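Local coordinates for porin protein associated with imipenem resistance (Acinetobacter baumannii, PDB 4FUV) that forms an eight-stranded beta-barrel in the outer membrane and probably takes part in the uptake of ornithine and imipenem, at residues 43-54 against 69-80; 93-104 against 144-155. One frame throughout, in Å; residues are numbered along the deposited sequence. Where two conformers were deposited one is given.

Contact 1 (43-54 against 69-80); sequences GLALGYNGGDIS and DMDNNNVYLNAE. With C8E ((hydroxyethyloxy)tri(ethyloxy)octane), chain C.
Strands 43-54 and 69-80 run antiparallel, their axes 4.5 Å apart at the closest and their directions 166° apart, in a register that pairs G43 with E80 and S54 with D69. From G43 to N49 the backbone bonds come in regular pairs; farther on, a water bridges G50 O and N72 OD1. On the face bearing L44, L46, Y48, V75 and L77, the Y48 ring swings across to the partner strand because its CG stands anti to the backbone N (chi1 176°). Its hydroxyl gives a hydrogen bond to N73 OD1, OH to OD1 2.6 Å, on a lone pair in the amide plane, with ring and amide planes 72° apart. V75 CG2 meets the edge of the same ring 4.1 Å from Y48 CD1, and a detergent chain lies against both, 3.6 Å from V75 CG2 at its C7. Farther along, L44 CG packs on L77 CD1 at 3.8 Å; such branched apolar groups suit a surface turned to lipid. At the far end of this Y48 face S54 OG donates to D69 OD1 at 2.7 Å, approaching from above the carboxylate plane. The other face, which carries N49, N72, N74, Y76 and E80, is largely polar, with A45, I53 and M70 among them. Here Y76, its CG between its backbone N and carbonyl carbon, lays its ring across G47 of the neighbouring strand, and G47 CA lies 3.8 Å from the ring centroid in a CH-pi contact. The bare CA of glycine lets the ring come down to contact distance. Inside the barrel Y76 OH bonds to E24, N49 to K218 and E24, and E80 forms salt bridges with R22 and R82, while N72 and N74 share N106. Strand 29-37 flanks this hairpin beyond 43-54, and strand 95-114 beyond 69-80.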
loop_
_atom_site.group_PDB
_atom_site.type_symbol
_atom_site.label_atom_id
_atom_site.label_comp_id
_atom_site.label_asym_id
_atom_site.label_seq_id
_atom_site.Cartn_x
_atom_site.Cartn_y
_atom_site.Cartn_z
ATOM N N GLY A 43 -12.899 -36.365 -11.938
ATOM C CA GLY A 43 -12.589 -36.023 -13.303
ATOM C C GLY A 43 -11.100 -35.950 -13.510
ATOM O O GLY A 43 -10.312 -36.098 -12.565
ATOM N N LEU A 44 -10.724 -35.699 -14.755
ATOM C CA LEU A 44 -9.327 -35.743 -15.168
ATOM C C LEU A 44 -9.065 -34.618 -16.150
ATOM O O LEU A 44 -9.896 -34.357 -17.022
ATOM C CB LEU A 44 -9.057 -37.082 -15.839
ATOM C CG LEU A 44 -7.653 -37.653 -15.828
ATOM C CD1 LEU A 44 -7.140 -37.757 -14.389
ATOM C CD2 LEU A 44 -7.706 -39.014 -16.499
ATOM N N ALA A 45 -7.925 -33.951 -15.994
ATOM C CA ALA A 45 -7.479 -32.903 -16.906
ATOM C C ALA A 45 -6.074 -33.187 -17.427
ATOM O O ALA A 45 -5.128 -33.364 -16.654
ATOM C CB ALA A 45 -7.509 -31.526 -16.208
ATOM N N LEU A 46 -5.938 -33.216 -18.749
ATOM C CA LEU A 46 -4.644 -33.384 -19.381
ATOM C C LEU A 46 -4.348 -32.128 -20.171
ATOM O O LEU A 46 -5.036 -31.825 -21.152
ATOM C CB LEU A 46 -4.655 -34.586 -20.326
ATOM C CG LEU A 46 -3.414 -34.803 -21.198
ATOM C CD1 LEU A 46 -2.203 -35.192 -20.368
ATOM C CD2 LEU A 46 -3.692 -35.857 -22.265
ATOM N N GLY A 47 -3.305 -31.410 -19.766
ATOM C CA GLY A 47 -3.068 -30.085 -20.302
ATOM C C GLY A 47 -1.650 -29.756 -20.714
ATOM O O GLY A 47 -0.701 -30.464 -20.388
ATOM N N TYR A 48 -1.525 -28.665 -21.458
ATOM C CA TYR A 48 -0.238 -28.105 -21.799
ATOM C C TYR A 48 -0.244 -26.632 -21.468
ATOM O O TYR A 48 -1.191 -25.919 -21.798
ATOM C CB TYR A 48 0.074 -28.280 -23.285
ATOM C CG TYR A 48 1.384 -27.621 -23.697
ATOM C CD1 TYR A 48 2.596 -28.260 -23.490
ATOM C CD2 TYR A 48 1.401 -26.360 -24.287
ATOM C CE1 TYR A 48 3.806 -27.662 -23.873
ATOM C CE2 TYR A 48 2.599 -25.748 -24.664
ATOM C CZ TYR A 48 3.803 -26.405 -24.449
ATOM O OH TYR A 48 4.999 -25.816 -24.832
ATOM N N ASN A 49 0.820 -26.182 -20.818
ATOM C CA ASN A 49 1.041 -24.763 -20.582
ATOM C C ASN A 49 2.427 -24.450 -21.123
ATOM O O ASN A 49 3.431 -25.044 -20.701
ATOM C CB ASN A 49 1.040 -24.399 -19.095
ATOM C CG ASN A 49 -0.319 -24.561 -18.423
ATOM O OD1 ASN A 49 -0.374 -24.699 -17.207
ATOM N ND2 ASN A 49 -1.409 -24.544 -19.198
ATOM N N GLY A 50 2.483 -23.502 -22.032
ATOM C CA GLY A 50 3.747 -23.145 -22.642
ATOM C C GLY A 50 3.717 -21.699 -23.040
ATOM O O GLY A 50 2.973 -20.903 -22.465
ATOM N N GLY A 51 4.521 -21.367 -24.043
ATOM C CA GLY A 51 4.647 -20.004 -24.498
ATOM C C GLY A 51 5.889 -19.378 -23.908
ATOM O O GLY A 51 6.693 -20.057 -23.261
ATOM N N ASP A 52 6.051 -18.083 -24.154
ATOM C CA ASP A 52 7.085 -17.295 -23.500
ATOM C C ASP A 52 6.833 -15.800 -23.644
ATOM O O ASP A 52 6.726 -15.279 -24.758
ATOM C CB ASP A 52 8.495 -17.677 -23.972
ATOM C CG ASP A 52 8.730 -17.390 -25.432
ATOM O OD1 ASP A 52 7.805 -17.611 -26.241
ATOM O OD2 ASP A 52 9.851 -16.945 -25.767
ATOM N N ILE A 53 6.731 -15.117 -22.507
ATOM C CA ILE A 53 6.428 -13.693 -22.493
ATOM C C ILE A 53 7.612 -12.841 -22.035
ATOM O O ILE A 53 8.483 -13.304 -21.294
ATOM C CB ILE A 53 5.182 -13.380 -21.625
ATOM C CG1 ILE A 53 5.575 -12.789 -20.269
ATOM C CG2 ILE A 53 4.327 -14.629 -21.452
ATOM C CD1 ILE A 53 6.003 -13.814 -19.243
ATOM N N SER A 54 7.633 -11.593 -22.490
ATOM C CA SER A 54 8.638 -10.632 -22.063
ATOM C C SER A 54 7.969 -9.363 -21.561
ATOM O O SER A 54 7.541 -8.526 -22.350
ATOM C CB SER A 54 9.595 -10.313 -23.206
ATOM O OG SER A 54 10.328 -11.469 -23.565
ATOM N N ASP A 69 11.534 -12.005 -18.275
ATOM C CA ASP A 69 11.353 -12.983 -19.337
ATOM C C ASP A 69 10.965 -14.316 -18.708
ATOM O O ASP A 69 11.461 -14.686 -17.637
ATOM C CB ASP A 69 12.622 -13.130 -20.180
ATOM C CG ASP A 69 12.940 -11.878 -20.979
ATOM O OD1 ASP A 69 11.989 -11.185 -21.400
ATOM O OD2 ASP A 69 14.138 -11.581 -21.185
ATOM N N MET A 70 10.057 -15.029 -19.361
ATOM C CA MET A 70 9.611 -16.313 -18.852
ATOM C C MET A 70 9.329 -17.259 -20.009
ATOM O O MET A 70 8.651 -16.902 -20.964
ATOM C CB MET A 70 8.373 -16.146 -17.973
ATOM C CG MET A 70 7.791 -17.461 -17.460
ATOM S SD MET A 70 6.363 -17.264 -16.370
ATOM C CE MET A 70 5.032 -16.974 -17.545
ATOM N N ASP A 71 9.852 -18.475 -19.914
ATOM C CA ASP A 71 9.634 -19.483 -20.939
ATOM C C ASP A 71 9.103 -20.742 -20.263
ATOM O O ASP A 71 9.697 -21.233 -19.306
ATOM C CB ASP A 71 10.944 -19.763 -21.683
ATOM C CG ASP A 71 10.768 -20.704 -22.855
ATOM O OD1 ASP A 71 9.619 -20.899 -23.309
ATOM O OD2 ASP A 71 11.787 -21.248 -23.327
ATOM N N ASN A 72 7.975 -21.250 -20.751
ATOM C CA ASN A 72 7.325 -22.406 -20.139
ATOM C C ASN A 72 7.112 -23.546 -21.139
ATOM O O ASN A 72 6.934 -23.320 -22.340
ATOM C CB ASN A 72 5.988 -22.009 -19.492
ATOM C CG ASN A 72 6.064 -20.682 -18.736
ATOM O OD1 ASN A 72 5.899 -19.608 -19.322
ATOM N ND2 ASN A 72 6.301 -20.755 -17.432
ATOM N N ASN A 73 7.135 -24.772 -20.629
ATOM C CA ASN A 73 6.951 -25.958 -21.452
ATOM C C ASN A 73 6.539 -27.099 -20.543
ATOM O O ASN A 73 7.334 -27.978 -20.222
ATOM C CB ASN A 73 8.240 -26.304 -22.207
ATOM C CG ASN A 73 8.016 -27.343 -23.299
ATOM O OD1 ASN A 73 6.994 -27.334 -23.992
ATOM N ND2 ASN A 73 8.969 -28.248 -23.450
ATOM N N ASN A 74 5.282 -27.065 -20.125
ATOM C CA ASN A 74 4.782 -27.975 -19.115
ATOM C C ASN A 74 3.645 -28.847 -19.645
ATOM O O ASN A 74 2.768 -28.356 -20.360
ATOM C CB ASN A 74 4.278 -27.152 -17.942
ATOM C CG ASN A 74 5.313 -26.161 -17.455
ATOM O OD1 ASN A 74 6.426 -26.540 -17.097
ATOM N ND2 ASN A 74 4.957 -24.886 -17.457
ATOM N N VAL A 75 3.681 -30.134 -19.299
ATOM C CA VAL A 75 2.572 -31.050 -19.572
ATOM C C VAL A 75 2.065 -31.587 -18.241
ATOM O O VAL A 75 2.856 -32.070 -17.431
ATOM C CB VAL A 75 3.014 -32.270 -20.415
ATOM C CG1 VAL A 75 1.836 -33.219 -20.641
ATOM C CG2 VAL A 75 3.614 -31.836 -21.728
ATOM N N TYR A 76 0.757 -31.544 -18.019
ATOM C CA TYR A 76 0.229 -31.989 -16.729
ATOM C C TYR A 76 -0.966 -32.923 -16.824
ATOM O O TYR A 76 -1.780 -32.858 -17.762
ATOM C CB TYR A 76 -0.088 -30.789 -15.823
ATOM C CG TYR A 76 -1.255 -29.925 -16.300
ATOM C CD1 TYR A 76 -2.573 -30.236 -15.945
ATOM C CD2 TYR A 76 -1.042 -28.794 -17.078
ATOM C CE1 TYR A 76 -3.644 -29.452 -16.371
ATOM C CE2 TYR A 76 -2.105 -28.005 -17.519
ATOM C CZ TYR A 76 -3.414 -28.338 -17.142
ATOM O OH TYR A 76 -4.499 -27.583 -17.543
ATOM N N LEU A 77 -1.064 -33.803 -15.842
ATOM C CA LEU A 77 -2.229 -34.666 -15.716
ATOM C C LEU A 77 -2.755 -34.570 -14.286
ATOM O O LEU A 77 -2.061 -34.945 -13.329
ATOM C CB LEU A 77 -1.872 -36.106 -16.058
ATOM C CG LEU A 77 -3.034 -37.087 -15.952
ATOM C CD1 LEU A 77 -4.142 -36.702 -16.938
ATOM C CD2 LEU A 77 -2.551 -38.502 -16.200
ATOM N N ASN A 78 -3.963 -34.039 -14.143
ATOM C CA ASN A 78 -4.583 -33.908 -12.826
ATOM C C ASN A 78 -5.879 -34.673 -12.690
ATOM O O ASN A 78 -6.709 -34.679 -13.607
ATOM C CB ASN A 78 -4.868 -32.439 -12.491
ATOM C CG ASN A 78 -3.610 -31.638 -12.338
ATOM O OD1 ASN A 78 -2.617 -32.152 -11.856
ATOM N ND2 ASN A 78 -3.643 -30.373 -12.752
ATOM N N ALA A 79 -6.053 -35.299 -11.534
ATOM C CA ALA A 79 -7.387 -35.707 -11.082
ATOM C C ALA A 79 -8.059 -34.489 -10.461
ATOM O O ALA A 79 -7.418 -33.728 -9.723
ATOM C CB ALA A 79 -7.279 -36.821 -10.058
ATOM N N GLU A 80 -9.341 -34.291 -10.752
ATOM C CA GLU A 80 -10.106 -33.246 -10.081
ATOM C C GLU A 80 -11.248 -33.857 -9.257
ATOM O O GLU A 80 -12.100 -34.582 -9.772
ATOM C CB GLU A 80 -10.649 -32.217 -11.083
ATOM C CG GLU A 80 -9.573 -31.639 -12.007
ATOM C CD GLU A 80 -10.099 -30.510 -12.881
ATOM O OE1 GLU A 80 -11.333 -30.427 -13.096
ATOM O OE2 GLU A 80 -9.273 -29.698 -13.347
HETATM C C1 C8E C . -3.166 -32.136 -24.575
HETATM C C2 C8E C . -1.739 -32.295 -24.054
HETATM C C3 C8E C . -0.739 -32.402 -25.201
HETATM C C4 C8E C . 0.668 -32.758 -24.725
HETATM C C5 C8E C . 1.689 -31.727 -25.189
HETATM C C6 C8E C . 3.046 -32.325 -25.553
HETATM C C7 C8E C . 4.171 -31.351 -25.201
HETATM C C8 C8E C . 5.546 -31.941 -25.490
HETATM O O9 C8E C . 6.544 -31.223 -24.795
HETATM C C10 C8E C . 6.979 -31.885 -23.627
HETATM O O HOH W 1 4.085 -18.191 -21.316
#

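Contact 2 (93-104 against 144-155); sequences QGLYVAAGAAYL and NDIAPYLGFGFA. With C8E ((hydroxyethyloxy)tri(ethyloxy)octane), chain K; C8E ((hydroxyethyloxy)tri(ethyloxy)octane), chain J.
Y96 lays one face of its ring over G153, whose CA sits 3.6 Å from the ring centroid, 19° off the normal, in a CH-pi contact. A chi1 of 67° puts the ring CG between backbone N and carbonyl carbon and turns it across the strand; glycine suits the place, since its backbone alone forms the floor on which the ring rests. A155 CB meets the ring edge, 4.0 Å from Y96 CE1. On the same face A98 CB touches the edge of the Y149 ring at CE2 (3.9 Å), and both tyrosine hydroxyls bond to E167 on strand 162-172, which satisfies their polar ends on the inner face of the barrel. These antiparallel strands of the beta-barrel, 143° apart in direction, slip register by one residue between A102 and L104, a beta bulge where segment 144-155 turns a corner at D145 and I146. The opposite face is apolar: L95 CD2 packs on F154 CD1 at 3.4 Å, and V97 CG2 touches both L150 CD1 and F152 CE2, 3.9 Å from each. Detergent lies against this surface, one molecule with C10 at the edge of the F152 ring, another with C17 of its polyether chain 3.5 Å from P148 CD.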
loop_
_atom_site.group_PDB
_atom_site.type_symbol
_atom_site.label_atom_id
_atom_site.label_comp_id
_atom_site.label_asym_id
_atom_site.label_seq_id
_atom_site.Cartn_x
_atom_site.Cartn_y
_atom_site.Cartn_z
ATOM N N GLN A 93 -20.908 -27.044 -7.345
ATOM C CA GLN A 93 -20.411 -27.994 -8.353
ATOM C C GLN A 93 -19.025 -27.604 -8.880
ATOM O O GLN A 93 -18.218 -28.470 -9.250
ATOM C CB GLN A 93 -21.406 -28.129 -9.517
ATOM C CG GLN A 93 -21.092 -29.259 -10.519
ATOM C CD GLN A 93 -20.042 -28.865 -11.559
ATOM O OE1 GLN A 93 -19.823 -27.676 -11.818
ATOM N NE2 GLN A 93 -19.378 -29.865 -12.148
ATOM N N GLY A 94 -18.755 -26.303 -8.895
ATOM C CA GLY A 94 -17.509 -25.776 -9.438
ATOM C C GLY A 94 -16.291 -25.905 -8.541
ATOM O O GLY A 94 -15.150 -25.690 -8.987
ATOM N N LEU A 95 -16.505 -26.263 -7.277
ATOM C CA LEU A 95 -15.379 -26.357 -6.338
ATOM C C LEU A 95 -14.643 -27.706 -6.435
ATOM O O LEU A 95 -15.263 -28.776 -6.372
ATOM C CB LEU A 95 -15.860 -26.108 -4.905
ATOM C CG LEU A 95 -16.372 -24.707 -4.586
ATOM C CD1 LEU A 95 -17.123 -24.723 -3.241
ATOM C CD2 LEU A 95 -15.217 -23.715 -4.527
ATOM N N TYR A 96 -13.325 -27.673 -6.593
ATOM C CA TYR A 96 -12.599 -28.931 -6.710
ATOM C C TYR A 96 -11.193 -28.899 -6.122
ATOM O O TYR A 96 -10.576 -27.844 -6.014
ATOM C CB TYR A 96 -12.537 -29.416 -8.169
ATOM C CG TYR A 96 -11.703 -28.562 -9.123
ATOM C CD1 TYR A 96 -12.260 -27.463 -9.769
ATOM C CD2 TYR A 96 -10.363 -28.875 -9.402
ATOM C CE1 TYR A 96 -11.522 -26.689 -10.661
ATOM C CE2 TYR A 96 -9.606 -28.091 -10.295
ATOM C CZ TYR A 96 -10.203 -27.001 -10.915
ATOM O OH TYR A 96 -9.491 -26.202 -11.783
ATOM N N VAL A 97 -10.699 -30.073 -5.748
ATOM C CA VAL A 97 -9.289 -30.231 -5.410
ATOM C C VAL A 97 -8.620 -30.998 -6.538
ATOM O O VAL A 97 -9.153 -32.015 -7.024
ATOM C CB VAL A 97 -9.078 -30.950 -4.043
ATOM C CG1 VAL A 97 -9.877 -32.213 -3.987
ATOM C CG2 VAL A 97 -7.592 -31.253 -3.802
ATOM N N ALA A 98 -7.490 -30.471 -6.981
ATOM C CA ALA A 98 -6.673 -31.055 -8.047
ATOM C C ALA A 98 -5.452 -31.755 -7.457
ATOM O O ALA A 98 -4.720 -31.190 -6.635
ATOM C CB ALA A 98 -6.212 -29.959 -9.019
ATOM N N ALA A 99 -5.220 -32.980 -7.894
ATOM C CA ALA A 99 -4.040 -33.711 -7.492
ATOM C C ALA A 99 -3.517 -34.442 -8.715
ATOM O O ALA A 99 -4.267 -35.102 -9.429
ATOM C CB ALA A 99 -4.367 -34.686 -6.409
ATOM N N GLY A 100 -2.224 -34.332 -8.949
ATOM C CA GLY A 100 -1.641 -34.976 -10.110
ATOM C C GLY A 100 -0.160 -34.746 -10.231
ATOM O O GLY A 100 0.565 -34.645 -9.225
ATOM N N ALA A 101 0.303 -34.655 -11.469
ATOM C CA ALA A 101 1.725 -34.498 -11.704
ATOM C C ALA A 101 2.016 -33.844 -13.043
ATOM O O ALA A 101 1.168 -33.781 -13.943
ATOM C CB ALA A 101 2.433 -35.847 -11.613
ATOM N N ALA A 102 3.240 -33.381 -13.200
ATOM C CA ALA A 102 3.562 -32.729 -14.445
ATOM C C ALA A 102 5.011 -32.879 -14.804
ATOM O O ALA A 102 5.873 -33.060 -13.931
ATOM C CB ALA A 102 3.172 -31.265 -14.385
ATOM N N TYR A 103 5.258 -32.843 -16.111
ATOM C CA TYR A 103 6.570 -32.572 -16.639
ATOM C C TYR A 103 6.691 -31.059 -16.636
ATOM O O TYR A 103 5.830 -30.375 -17.178
ATOM C CB TYR A 103 6.666 -33.101 -18.076
ATOM C CG TYR A 103 7.904 -32.657 -18.795
ATOM C CD1 TYR A 103 7.936 -31.452 -19.502
ATOM C CD2 TYR A 103 9.057 -33.435 -18.767
ATOM C CE1 TYR A 103 9.089 -31.043 -20.164
ATOM C CE2 TYR A 103 10.203 -33.039 -19.434
ATOM C CZ TYR A 103 10.218 -31.846 -20.123
ATOM O OH TYR A 103 11.369 -31.457 -20.776
ATOM N N LEU A 104 7.758 -30.537 -16.037
ATOM C CA LEU A 104 7.941 -29.101 -15.903
ATOM C C LEU A 104 9.223 -28.631 -16.581
ATOM O O LEU A 104 10.243 -29.299 -16.510
ATOM C CB LEU A 104 8.013 -28.727 -14.417
ATOM C CG LEU A 104 6.719 -29.009 -13.656
ATOM C CD1 LEU A 104 6.975 -28.799 -12.182
ATOM C CD2 LEU A 104 5.636 -28.071 -14.163
ATOM N N ASN A 144 11.791 -30.608 -14.258
ATOM C CA ASN A 144 11.457 -31.853 -13.574
ATOM C C ASN A 144 10.810 -32.810 -14.558
ATOM O O ASN A 144 9.864 -32.432 -15.255
ATOM C CB ASN A 144 10.441 -31.604 -12.452
ATOM C CG ASN A 144 11.001 -30.800 -11.295
ATOM O OD1 ASN A 144 10.862 -29.583 -11.253
ATOM N ND2 ASN A 144 11.585 -31.487 -10.320
ATOM N N ASP A 145 11.293 -34.047 -14.619
ATOM C CA ASP A 145 10.688 -35.021 -15.514
ATOM C C ASP A 145 9.259 -35.276 -15.045
ATOM O O ASP A 145 8.324 -35.374 -15.853
ATOM C CB ASP A 145 11.492 -36.324 -15.553
ATOM C CG ASP A 145 12.736 -36.216 -16.424
ATOM O OD1 ASP A 145 12.800 -35.295 -17.261
ATOM O OD2 ASP A 145 13.645 -37.060 -16.277
ATOM N N ILE A 146 9.100 -35.351 -13.729
ATOM C CA ILE A 146 7.789 -35.525 -13.120
ATOM C C ILE A 146 7.760 -34.909 -11.722
ATOM O O ILE A 146 8.576 -35.251 -10.871
ATOM C CB ILE A 146 7.368 -37.016 -13.092
ATOM C CG1 ILE A 146 6.091 -37.205 -12.276
ATOM C CG2 ILE A 146 8.481 -37.892 -12.541
ATOM C CD1 ILE A 146 5.716 -38.655 -12.094
ATOM N N ALA A 147 6.852 -33.959 -11.517
ATOM C CA ALA A 147 6.676 -33.305 -10.219
ATOM C C ALA A 147 5.226 -33.449 -9.771
ATOM O O ALA A 147 4.309 -33.198 -10.549
ATOM C CB ALA A 147 7.038 -31.832 -10.309
ATOM N N PRO A 148 5.015 -33.847 -8.510
ATOM C CA PRO A 148 3.661 -33.966 -7.965
ATOM C C PRO A 148 3.043 -32.584 -7.835
ATOM O O PRO A 148 3.764 -31.594 -7.644
ATOM C CB PRO A 148 3.891 -34.547 -6.560
ATOM C CG PRO A 148 5.306 -34.973 -6.522
ATOM C CD PRO A 148 6.042 -34.121 -7.496
ATOM N N TYR A 149 1.723 -32.528 -7.936
ATOM C CA TYR A 149 0.983 -31.283 -7.905
ATOM C C TYR A 149 -0.216 -31.417 -6.978
ATOM O O TYR A 149 -0.861 -32.457 -6.943
ATOM C CB TYR A 149 0.445 -30.972 -9.315
ATOM C CG TYR A 149 -0.408 -29.718 -9.375
ATOM C CD1 TYR A 149 0.170 -28.447 -9.279
ATOM C CD2 TYR A 149 -1.786 -29.796 -9.551
ATOM C CE1 TYR A 149 -0.617 -27.286 -9.345
ATOM C CE2 TYR A 149 -2.574 -28.649 -9.628
ATOM C CZ TYR A 149 -1.985 -27.397 -9.509
ATOM O OH TYR A 149 -2.763 -26.257 -9.579
ATOM N N LEU A 150 -0.522 -30.351 -6.250
ATOM C CA LEU A 150 -1.744 -30.270 -5.463
ATOM C C LEU A 150 -2.287 -28.874 -5.673
ATOM O O LEU A 150 -1.533 -27.906 -5.649
ATOM C CB LEU A 150 -1.469 -30.498 -3.962
ATOM C CG LEU A 150 -2.682 -30.292 -3.049
ATOM C CD1 LEU A 150 -3.744 -31.362 -3.326
ATOM C CD2 LEU A 150 -2.335 -30.233 -1.529
ATOM N N GLY A 151 -3.588 -28.754 -5.875
ATOM C CA GLY A 151 -4.166 -27.440 -6.073
ATOM C C GLY A 151 -5.633 -27.437 -5.758
ATOM O O GLY A 151 -6.213 -28.488 -5.506
ATOM N N PHE A 152 -6.232 -26.252 -5.777
ATOM C CA PHE A 152 -7.657 -26.116 -5.513
ATOM C C PHE A 152 -8.255 -25.192 -6.558
ATOM O O PHE A 152 -7.656 -24.175 -6.917
ATOM C CB PHE A 152 -7.898 -25.575 -4.095
ATOM C CG PHE A 152 -7.191 -26.365 -3.025
ATOM C CD1 PHE A 152 -5.869 -26.077 -2.681
ATOM C CD2 PHE A 152 -7.827 -27.418 -2.388
ATOM C CE1 PHE A 152 -5.208 -26.821 -1.717
ATOM C CE2 PHE A 152 -7.170 -28.162 -1.409
ATOM C CZ PHE A 152 -5.864 -27.863 -1.075
ATOM N N GLY A 153 -9.426 -25.554 -7.069
ATOM C CA GLY A 153 -10.018 -24.809 -8.171
ATOM C C GLY A 153 -11.466 -24.425 -7.949
ATOM O O GLY A 153 -12.184 -25.023 -7.111
ATOM N N PHE A 154 -11.889 -23.410 -8.697
ATOM C CA PHE A 154 -13.256 -22.924 -8.662
ATOM C C PHE A 154 -13.725 -22.713 -10.093
ATOM O O PHE A 154 -13.301 -21.770 -10.760
ATOM C CB PHE A 154 -13.337 -21.608 -7.884
ATOM C CG PHE A 154 -14.753 -21.082 -7.726
ATOM C CD1 PHE A 154 -15.775 -21.925 -7.314
ATOM C CD2 PHE A 154 -15.052 -19.750 -7.974
ATOM C CE1 PHE A 154 -17.080 -21.453 -7.162
ATOM C CE2 PHE A 154 -16.356 -19.269 -7.831
ATOM C CZ PHE A 154 -17.366 -20.123 -7.419
ATOM N N ALA A 155 -14.599 -23.588 -10.569
ATOM C CA ALA A 155 -14.970 -23.583 -11.984
ATOM C C ALA A 155 -16.474 -23.474 -12.235
ATOM O O ALA A 155 -17.072 -24.384 -12.811
ATOM C CB ALA A 155 -14.404 -24.833 -12.684
HETATM C C8 C8E K . 2.597 -33.432 -3.167
HETATM O O9 C8E K . 3.643 -33.676 -2.228
HETATM C C10 C8E K . 4.415 -34.818 -2.563
HETATM C C11 C8E K . 5.507 -35.028 -1.520
HETATM O O12 C8E K . 5.877 -36.395 -1.509
HETATM C C13 C8E K . 6.822 -36.701 -2.522
HETATM O O15 C8E K . 8.328 -37.166 -5.293
HETATM C C16 C8E K . 8.922 -36.709 -6.499
HETATM C C17 C8E K . 9.140 -35.209 -6.348
HETATM O O18 C8E K . 10.122 -34.764 -7.258
HETATM C C19 C8E K . 10.660 -33.521 -6.853
HETATM C C20 C8E K . 11.734 -33.751 -5.790
HETATM O O21 C8E K . 12.930 -33.070 -6.120
HETATM C C8 C8E J . -1.024 -26.420 -2.200
HETATM O O9 C8E J . -1.418 -25.160 -2.722
HETATM C C10 C8E J . -2.464 -24.586 -1.952
HETATM C C11 C8E J . -2.378 -23.060 -2.047
HETATM O O18 C8E J . 3.903 -23.357 -1.313
HETATM C C19 C8E J . 3.835 -24.054 -0.093
HETATM C C20 C8E J . 2.720 -25.080 -0.246
HETATM O O21 C8E J . 3.329 -26.343 -0.402
HETATM O O HOH W 2 -17.445 -27.058 -12.779
#

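From the N terminus, strand 29-37 leads into 42-56, and contact 1 closes the hairpin that this strand makes with 64-81. Contact 2 opens at the end of helix 90-94 and runs into strand 95-114; it closes when the chain, after an excursion of 39 residues, mostly strand, returns at 144-155. The two contacts therefore follow in series and neither nests in the other. They share a seam, since strands 64-81 and 95-114 are neighbours: A79 N to A99 O and V75 O to Y103 N, both 2.8 Å, are probable hydrogen bonds. Together they join four successive staves of the barrel wall.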